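Local coordinates for antigen MTB48, Mycobacterial protein (Mycobacterium smegmatis, PDB 4WJ1) that is exported by the ESX-1 type VII secretion system and is probably involved in DNA conjugation, at least in the recipient strain, at residues A[125-130]-A[275-280]; A[221-226]-A[267-272]. All coordinates share one frame; numbering follows the deposited sequence.

Contact 1 of 2, residues A[125-130]-A[275-280]; sequences MEYPSA and IQEIRP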
HETATM    1  N   MSE A 125     -10.800   4.422   8.060  1.00 78.45           N
HETATM    2  CA  MSE A 125     -11.732   3.600   7.307  1.00 78.68           C
HETATM    3  C   MSE A 125     -12.138   2.416   8.180  1.00 74.08           C
HETATM    4  O   MSE A 125     -11.278   1.684   8.677  1.00 69.30           O
HETATM    5  CB  MSE A 125     -11.093   3.148   5.987  1.00 80.52           C
HETATM    6  CG  MSE A 125     -10.780   4.302   5.038  1.00 79.88           C
HETATM    7 SE   MSE A 125      -9.230   4.083   3.861  0.33 58.83          SE
HETATM    8  CE  MSE A 125      -7.807   4.357   5.151  1.00 76.98           C
ATOM      9  N   GLU A 126     -13.437   2.247   8.408  1.00 69.89           N
ATOM     10  CA  GLU A 126     -13.858   1.145   9.254  1.00 73.19           C
ATOM     11  C   GLU A 126     -13.858  -0.134   8.431  1.00 66.97           C
ATOM     12  O   GLU A 126     -14.446  -0.204   7.351  1.00 66.69           O
ATOM     13  CB  GLU A 126     -15.231   1.387   9.894  1.00 83.32           C
ATOM     14  CG  GLU A 126     -15.281   0.866  11.336  1.00 95.01           C
ATOM     15  CD  GLU A 126     -16.653   0.357  11.759  1.00105.41           C
ATOM     16  OE1 GLU A 126     -17.664   0.770  11.152  1.00108.98           O
ATOM     17  OE2 GLU A 126     -16.715  -0.467  12.701  1.00105.49           O
ATOM     18  N   TYR A 127     -13.169  -1.136   8.955  1.00 61.25           N
ATOM     19  CA  TYR A 127     -13.001  -2.401   8.271  1.00 59.96           C
ATOM     20  C   TYR A 127     -14.272  -3.230   8.423  1.00 65.58           C
ATOM     21  O   TYR A 127     -14.774  -3.419   9.534  1.00 68.33           O
ATOM     22  CB  TYR A 127     -11.787  -3.130   8.833  1.00 51.82           C
ATOM     23  CG  TYR A 127     -11.345  -4.347   8.069  1.00 48.20           C
ATOM     24  CD1 TYR A 127     -10.666  -4.224   6.857  1.00 46.59           C
ATOM     25  CD2 TYR A 127     -11.577  -5.623   8.573  1.00 41.45           C
ATOM     26  CE1 TYR A 127     -10.238  -5.340   6.160  1.00 37.50           C
ATOM     27  CE2 TYR A 127     -11.161  -6.750   7.882  1.00 44.75           C
ATOM     28  CZ  TYR A 127     -10.496  -6.602   6.678  1.00 48.32           C
ATOM     29  OH  TYR A 127     -10.079  -7.723   5.999  1.00 61.12           O
ATOM     30  N   PRO A 128     -14.815  -3.703   7.298  1.00 62.17           N
ATOM     31  CA  PRO A 128     -16.085  -4.437   7.287  1.00 60.34           C
ATOM     32  C   PRO A 128     -15.988  -5.755   8.052  1.00 67.65           C
ATOM     33  O   PRO A 128     -14.906  -6.344   8.107  1.00 65.61           O
ATOM     34  CB  PRO A 128     -16.329  -4.690   5.797  1.00 51.87           C
ATOM     35  CG  PRO A 128     -15.429  -3.738   5.081  1.00 55.37           C
ATOM     36  CD  PRO A 128     -14.237  -3.581   5.952  1.00 54.31           C
ATOM     37  N   SER A 129     -17.097  -6.207   8.632  1.00 73.49           N
ATOM     38  CA  SER A 129     -17.116  -7.485   9.338  1.00 80.01           C
ATOM     39  C   SER A 129     -18.185  -8.421   8.762  1.00 82.35           C
ATOM     40  O   SER A 129     -19.324  -8.007   8.532  1.00 83.30           O
ATOM     41  CB  SER A 129     -17.353  -7.265  10.833  1.00 81.04           C
ATOM     42  OG  SER A 129     -18.641  -6.719  11.052  1.00 83.12           O
ATOM     43  N   ALA A 130     -17.816  -9.682   8.538  1.00 78.82           N
ATOM     44  CA  ALA A 130     -18.725 -10.662   7.938  1.00 73.54           C
ATOM     45  C   ALA A 130     -19.926 -10.975   8.827  1.00 74.93           C
ATOM     46  O   ALA A 130     -19.980 -10.582   9.992  1.00 73.33           O
ATOM     47  CB  ALA A 130     -17.973 -11.957   7.610  1.00 65.74           C
ATOM     48  N   ILE A 275     -10.255 -13.961   4.934  1.00 53.93           N
ATOM     49  CA  ILE A 275      -9.013 -13.222   4.758  1.00 49.56           C
ATOM     50  C   ILE A 275      -8.730 -12.353   5.970  1.00 47.52           C
ATOM     51  O   ILE A 275      -9.628 -12.078   6.770  1.00 51.04           O
ATOM     52  CB  ILE A 275      -9.072 -12.335   3.526  1.00 44.20           C
ATOM     53  CG1 ILE A 275     -10.224 -11.344   3.681  1.00 43.59           C
ATOM     54  CG2 ILE A 275      -9.252 -13.173   2.286  1.00 39.82           C
ATOM     55  CD1 ILE A 275     -10.302 -10.355   2.569  1.00 43.99           C
ATOM     56  N   GLN A 276      -7.487 -11.915   6.112  1.00 48.26           N
ATOM     57  CA  GLN A 276      -7.143 -11.075   7.248  1.00 53.01           C
ATOM     58  C   GLN A 276      -6.896  -9.633   6.817  1.00 47.84           C
ATOM     59  O   GLN A 276      -6.457  -9.367   5.692  1.00 51.69           O
ATOM     60  CB  GLN A 276      -5.929 -11.627   7.995  1.00 66.52           C
ATOM     61  CG  GLN A 276      -4.982 -12.481   7.169  1.00 77.84           C
ATOM     62  CD  GLN A 276      -3.906 -13.145   8.027  1.00 92.69           C
ATOM     63  OE1 GLN A 276      -4.209 -13.986   8.881  1.00 98.72           O
ATOM     64  NE2 GLN A 276      -2.645 -12.759   7.810  1.00 89.06           N
ATOM     65  N   GLU A 277      -7.217  -8.714   7.722  1.00 48.46           N
ATOM     66  CA  GLU A 277      -7.047  -7.285   7.511  1.00 43.24           C
ATOM     67  C   GLU A 277      -5.581  -6.941   7.277  1.00 44.03           C
ATOM     68  O   GLU A 277      -4.695  -7.485   7.929  1.00 44.35           O
ATOM     69  CB  GLU A 277      -7.590  -6.503   8.714  1.00 46.33           C
ATOM     70  CG  GLU A 277      -7.608  -4.993   8.525  1.00 53.51           C
ATOM     71  CD  GLU A 277      -8.094  -4.241   9.756  1.00 60.18           C
ATOM     72  OE1 GLU A 277      -8.539  -4.892  10.733  1.00 61.84           O
ATOM     73  OE2 GLU A 277      -8.022  -2.992   9.744  1.00 64.59           O
ATOM     74  N   ILE A 278      -5.337  -6.060   6.317  1.00 42.45           N
ATOM     75  CA  ILE A 278      -4.008  -5.535   6.065  1.00 43.82           C
ATOM     76  C   ILE A 278      -3.909  -4.240   6.840  1.00 51.79           C
ATOM     77  O   ILE A 278      -4.639  -3.288   6.552  1.00 58.02           O
ATOM     78  CB  ILE A 278      -3.753  -5.267   4.565  1.00 45.53           C
ATOM     79  CG1 ILE A 278      -4.107  -6.494   3.721  1.00 43.11           C
ATOM     80  CG2 ILE A 278      -2.314  -4.863   4.329  1.00 43.77           C
ATOM     81  CD1 ILE A 278      -3.216  -7.683   3.996  1.00 43.41           C
ATOM     82  N   ARG A 279      -3.042  -4.205   7.844  1.00 48.17           N
ATOM     83  CA  ARG A 279      -2.887  -2.983   8.621  1.00 54.00           C
ATOM     84  C   ARG A 279      -1.487  -2.407   8.492  1.00 45.93           C
ATOM     85  O   ARG A 279      -0.621  -2.705   9.297  1.00 47.22           O
ATOM     86  CB  ARG A 279      -3.221  -3.243  10.084  1.00 61.91           C
ATOM     87  CG  ARG A 279      -4.477  -2.524  10.529  1.00 72.08           C
ATOM     88  CD  ARG A 279      -5.217  -3.319  11.585  1.00 81.28           C
ATOM     89  NE  ARG A 279      -5.954  -2.443  12.489  1.00 87.40           N
ATOM     90  CZ  ARG A 279      -6.610  -2.869  13.561  1.00 91.07           C
ATOM     91  NH1 ARG A 279      -6.626  -4.163  13.853  1.00 89.07           N
ATOM     92  NH2 ARG A 279      -7.257  -2.002  14.331  1.00 97.29           N
ATOM     93  N   PRO A 280      -1.255  -1.595   7.450  1.00 41.72           N
ATOM     94  CA  PRO A 280       0.088  -1.047   7.268  1.00 44.69           C
ATOM     95  C   PRO A 280       0.356   0.078   8.261  1.00 46.91           C
ATOM     96  O   PRO A 280      -0.518   0.913   8.517  1.00 47.95           O
ATOM     97  CB  PRO A 280       0.057  -0.515   5.833  1.00 39.10           C
ATOM     98  CG  PRO A 280      -1.378  -0.078   5.664  1.00 38.64           C
ATOM     99  CD  PRO A 280      -2.187  -1.128   6.406  1.00 37.33           C
TER
HETATM  100  O   HOH W   1     -10.789  -9.802   7.363  1.00 48.68           O
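Tyr-127 lies flat against the side chain of Glu-277, and this pairing makes up most of the contact between two irregular segments on the surface of the PE-PPE-like helical bundle of EspB. Segment 125-130 belongs to the long connection between helix 40-96 and helix 139-147, while 275-280 is the tail that follows helix 248-272. The pair illustrates how an aromatic ring can connect two loops where neither forms a helix or strand.

The tight part is a CH-pi contact. Glu-277 CG sits over the middle of the Tyr-127 ring, 3.5 Å from its centroid and 12° off the ring normal. The two side chains run past each other in opposite directions: Glu-277 CB comes within 3.5 Å of Tyr-127 CZ, near the phenol end, whereas CD reaches back to Tyr-127 CG at 3.7 Å. The extended chain beyond CG (chi2 -177°) carries the carboxylate along the same face, where its plane lies 8° from that of the ring. Arg-279, from the same segment as Glu-277, adds a charge interaction with OE2, although no N-H is aimed at that oxygen, and would probably favour the ionised carboxylate.

Elsewhere the contact is loose. The Gln-276 side chain starts away from segment 125-130, and only its backbone C meets Tyr-127 OH, at 3.8 Å. Side chains of 125-130 lie on helix 40-96, as Tyr-127 does on Lys-48, and those of 275-280 on helix 187-230, as Ile-275 does on Glu-216; Ile-278 N also makes a weak hydrogen bond to Ser-52 of helix 40-96. At the phenol end a water in the ring plane bridges the segments: it is hydrogen-bonded to Tyr-127 OH at 2.6 Å and donates to Ile-275 O, also at 2.6 Å.

Contact 2 of 2, residues A[221-226]-A[267-272]; sequences VDAHDK and EAYANG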
ATOM      1  N   VAL A 221      -9.994 -15.516  -4.789  1.00 29.72           N
ATOM      2  CA  VAL A 221     -10.324 -16.000  -6.113  1.00 32.67           C
ATOM      3  C   VAL A 221     -10.164 -17.517  -6.213  1.00 38.61           C
ATOM      4  O   VAL A 221     -10.947 -18.176  -6.901  1.00 41.70           O
ATOM      5  CB  VAL A 221      -9.498 -15.305  -7.202  1.00 28.71           C
ATOM      6  CG1 VAL A 221      -9.871 -13.849  -7.267  1.00 26.94           C
ATOM      7  CG2 VAL A 221      -8.026 -15.473  -6.967  1.00 27.30           C
ATOM      8  N   ASP A 222      -9.192 -18.083  -5.508  1.00 33.67           N
ATOM      9  CA  ASP A 222      -9.082 -19.536  -5.478  1.00 37.64           C
ATOM     10  C   ASP A 222     -10.349 -20.145  -4.903  1.00 38.68           C
ATOM     11  O   ASP A 222     -10.878 -21.122  -5.441  1.00 41.94           O
ATOM     12  CB  ASP A 222      -7.872 -19.996  -4.668  1.00 36.10           C
ATOM     13  CG  ASP A 222      -6.551 -19.744  -5.392  1.00 49.07           C
ATOM     14  OD1 ASP A 222      -6.590 -19.320  -6.567  1.00 52.83           O
ATOM     15  OD2 ASP A 222      -5.474 -19.981  -4.789  1.00 50.52           O
ATOM     16  N   ALA A 223     -10.840 -19.565  -3.815  1.00 36.16           N
ATOM     17  CA  ALA A 223     -12.046 -20.075  -3.175  1.00 38.59           C
ATOM     18  C   ALA A 223     -13.248 -19.916  -4.092  1.00 41.19           C
ATOM     19  O   ALA A 223     -14.153 -20.746  -4.102  1.00 43.46           O
ATOM     20  CB  ALA A 223     -12.295 -19.374  -1.876  1.00 31.17           C
ATOM     21  N   HIS A 224     -13.249 -18.846  -4.871  1.00 33.86           N
ATOM     22  CA  HIS A 224     -14.363 -18.587  -5.744  1.00 34.47           C
ATOM     23  C   HIS A 224     -14.355 -19.560  -6.930  1.00 41.26           C
ATOM     24  O   HIS A 224     -15.404 -20.060  -7.327  1.00 40.82           O
ATOM     25  CB  HIS A 224     -14.338 -17.140  -6.230  1.00 30.77           C
ATOM     26  CG  HIS A 224     -15.573 -16.744  -6.964  1.00 31.37           C
ATOM     27  ND1 HIS A 224     -15.720 -16.928  -8.326  1.00 30.14           N
ATOM     28  CD2 HIS A 224     -16.740 -16.213  -6.534  1.00 36.46           C
ATOM     29  CE1 HIS A 224     -16.908 -16.504  -8.697  1.00 35.05           C
ATOM     30  NE2 HIS A 224     -17.555 -16.065  -7.628  1.00 31.96           N
ATOM     31  N   ASP A 225     -13.165 -19.799  -7.485  1.00 37.94           N
ATOM     32  CA  ASP A 225     -12.945 -20.829  -8.495  1.00 35.96           C
ATOM     33  C   ASP A 225     -13.524 -22.162  -8.034  1.00 41.84           C
ATOM     34  O   ASP A 225     -14.278 -22.819  -8.760  1.00 41.14           O
ATOM     35  CB  ASP A 225     -11.448 -20.995  -8.788  1.00 35.07           C
ATOM     36  CG  ASP A 225     -10.888 -19.894  -9.692  1.00 39.77           C
ATOM     37  OD1 ASP A 225     -11.649 -19.007 -10.135  1.00 40.54           O
ATOM     38  OD2 ASP A 225      -9.673 -19.923  -9.969  1.00 48.65           O
ATOM     39  N   LYS A 226     -13.169 -22.553  -6.819  1.00 38.70           N
ATOM     40  CA  LYS A 226     -13.641 -23.810  -6.249  1.00 35.00           C
ATOM     41  C   LYS A 226     -15.162 -23.790  -6.063  1.00 41.32           C
ATOM     42  O   LYS A 226     -15.827 -24.817  -6.206  1.00 46.42           O
ATOM     43  CB  LYS A 226     -12.929 -24.073  -4.925  1.00 32.68           C
ATOM     44  CG  LYS A 226     -13.089 -25.468  -4.343  1.00 45.83           C
ATOM     45  CD  LYS A 226     -11.940 -25.757  -3.371  1.00 59.23           C
ATOM     46  CE  LYS A 226     -12.424 -26.395  -2.069  1.00 73.47           C
ATOM     47  NZ  LYS A 226     -11.553 -26.008  -0.895  1.00 76.70           N
ATOM     48  N   GLU A 267     -20.690 -23.345   2.079  1.00 46.24           N
ATOM     49  CA  GLU A 267     -19.999 -23.474   3.349  1.00 42.22           C
ATOM     50  C   GLU A 267     -18.494 -23.468   3.130  1.00 46.62           C
ATOM     51  O   GLU A 267     -17.762 -22.759   3.807  1.00 54.46           O
ATOM     52  CB  GLU A 267     -20.436 -24.754   4.066  1.00 49.26           C
ATOM     53  CG  GLU A 267     -19.779 -24.987   5.424  1.00 57.79           C
ATOM     54  CD  GLU A 267     -20.451 -26.110   6.224  1.00 76.41           C
ATOM     55  OE1 GLU A 267     -21.235 -26.896   5.633  1.00 81.71           O
ATOM     56  OE2 GLU A 267     -20.200 -26.202   7.450  1.00 80.28           O
ATOM     57  N   ALA A 268     -18.032 -24.250   2.165  1.00 45.99           N
ATOM     58  CA  ALA A 268     -16.610 -24.317   1.862  1.00 39.13           C
ATOM     59  C   ALA A 268     -16.111 -22.965   1.373  1.00 41.72           C
ATOM     60  O   ALA A 268     -14.970 -22.578   1.621  1.00 49.77           O
ATOM     61  CB  ALA A 268     -16.337 -25.396   0.824  1.00 36.56           C
ATOM     62  N   TYR A 269     -16.977 -22.247   0.675  1.00 40.24           N
ATOM     63  CA  TYR A 269     -16.637 -20.935   0.145  1.00 35.19           C
ATOM     64  C   TYR A 269     -16.505 -19.908   1.278  1.00 41.46           C
ATOM     65  O   TYR A 269     -15.590 -19.089   1.301  1.00 43.09           O
ATOM     66  CB  TYR A 269     -17.700 -20.512  -0.861  1.00 33.64           C
ATOM     67  CG  TYR A 269     -17.484 -19.166  -1.502  1.00 36.96           C
ATOM     68  CD1 TYR A 269     -16.258 -18.821  -2.072  1.00 32.24           C
ATOM     69  CD2 TYR A 269     -18.522 -18.246  -1.564  1.00 33.15           C
ATOM     70  CE1 TYR A 269     -16.077 -17.592  -2.669  1.00 31.71           C
ATOM     71  CE2 TYR A 269     -18.350 -17.023  -2.156  1.00 32.92           C
ATOM     72  CZ  TYR A 269     -17.127 -16.696  -2.707  1.00 31.93           C
ATOM     73  OH  TYR A 269     -16.988 -15.464  -3.299  1.00 31.54           O
ATOM     74  N   ALA A 270     -17.435 -19.965   2.219  1.00 44.77           N
ATOM     75  CA  ALA A 270     -17.417 -19.071   3.362  1.00 43.52           C
ATOM     76  C   ALA A 270     -16.123 -19.271   4.146  1.00 46.02           C
ATOM     77  O   ALA A 270     -15.405 -18.310   4.403  1.00 49.53           O
ATOM     78  CB  ALA A 270     -18.627 -19.311   4.240  1.00 37.35           C
ATOM     79  N   ASN A 271     -15.819 -20.520   4.494  1.00 42.71           N
ATOM     80  CA  ASN A 271     -14.577 -20.837   5.196  1.00 45.87           C
ATOM     81  C   ASN A 271     -13.328 -20.481   4.408  1.00 49.56           C
ATOM     82  O   ASN A 271     -12.459 -19.765   4.898  1.00 57.67           O
ATOM     83  CB  ASN A 271     -14.530 -22.317   5.554  1.00 49.22           C
ATOM     84  CG  ASN A 271     -15.614 -22.707   6.528  1.00 64.61           C
ATOM     85  OD1 ASN A 271     -16.193 -21.851   7.200  1.00 68.74           O
ATOM     86  ND2 ASN A 271     -15.900 -24.004   6.613  1.00 72.32           N
ATOM     87  N   GLY A 272     -13.252 -20.975   3.179  1.00 47.59           N
ATOM     88  CA  GLY A 272     -12.036 -20.889   2.393  1.00 40.63           C
ATOM     89  C   GLY A 272     -11.660 -19.496   1.954  1.00 45.14           C
ATOM     90  O   GLY A 272     -10.503 -19.239   1.629  1.00 53.16           O
TER
HETATM   91  O   HOH W   2     -12.611 -22.801  -0.527  1.00 42.74           O
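Antiparallel helix packing within the PPE-like part of the bundle is illustrated by segments 221-226 and 267-272, whose axes run at 173° and approach to 9.1 Å. Small residues at the interface, Ala-223 and Gly-272, are consistent with this spacing: Ala-223 CB lies 3.9 Å from Gly-272 C, at the last turn of helix 248-272. One turn earlier, Tyr-269 reaches across with CG anti to its N (chi1 -180°), which brings ring atom CD1 to 3.5 Å from Ala-223 O and 4.0 Å from Ala-223 CB.

Beyond Ala-223, the Tyr-269 and His-224 side chains lie side by side and point the same way. Their rings are oblique, with planes at 71°, and Tyr-269 OH meets the imidazole at its edge, 3.3 Å from His-224 CD2. The polar ends are satisfied elsewhere: the hydroxyl bonds to Thr-42 and His-224 NE2 to Asp-37. On another side of the pair, a water links Ala-268 O to Lys-226 NZ, the lysine bond being weak.

Helix 154-178 packs against Val-221, while Tyr-269 also touches Phe-220 and Leu-227 of helix 187-230 and, together with Ala-270, Thr-41 of helix 40-96.

Overall arrangement
From the N terminus, the chain passes through helix 40-96 of the PE-like part and enters the long connection that carries 125-130. It then forms helices 139-147 and 154-178 before helix 187-230, where 221-226 begins contact 2. After helix 234-242 the chain returns along helix 248-272, and 267-272 closes this inner loop, with 40 residues between its segments. Almost at once 275-280 closes the outer loop of contact 1, which spans 144 residues and encloses contact 2 entirely. The two centres are 19 Å apart. Contact 2 joins two helices, whereas contact 1 fastens the C-terminal tail to the connection leading into the PPE-like part.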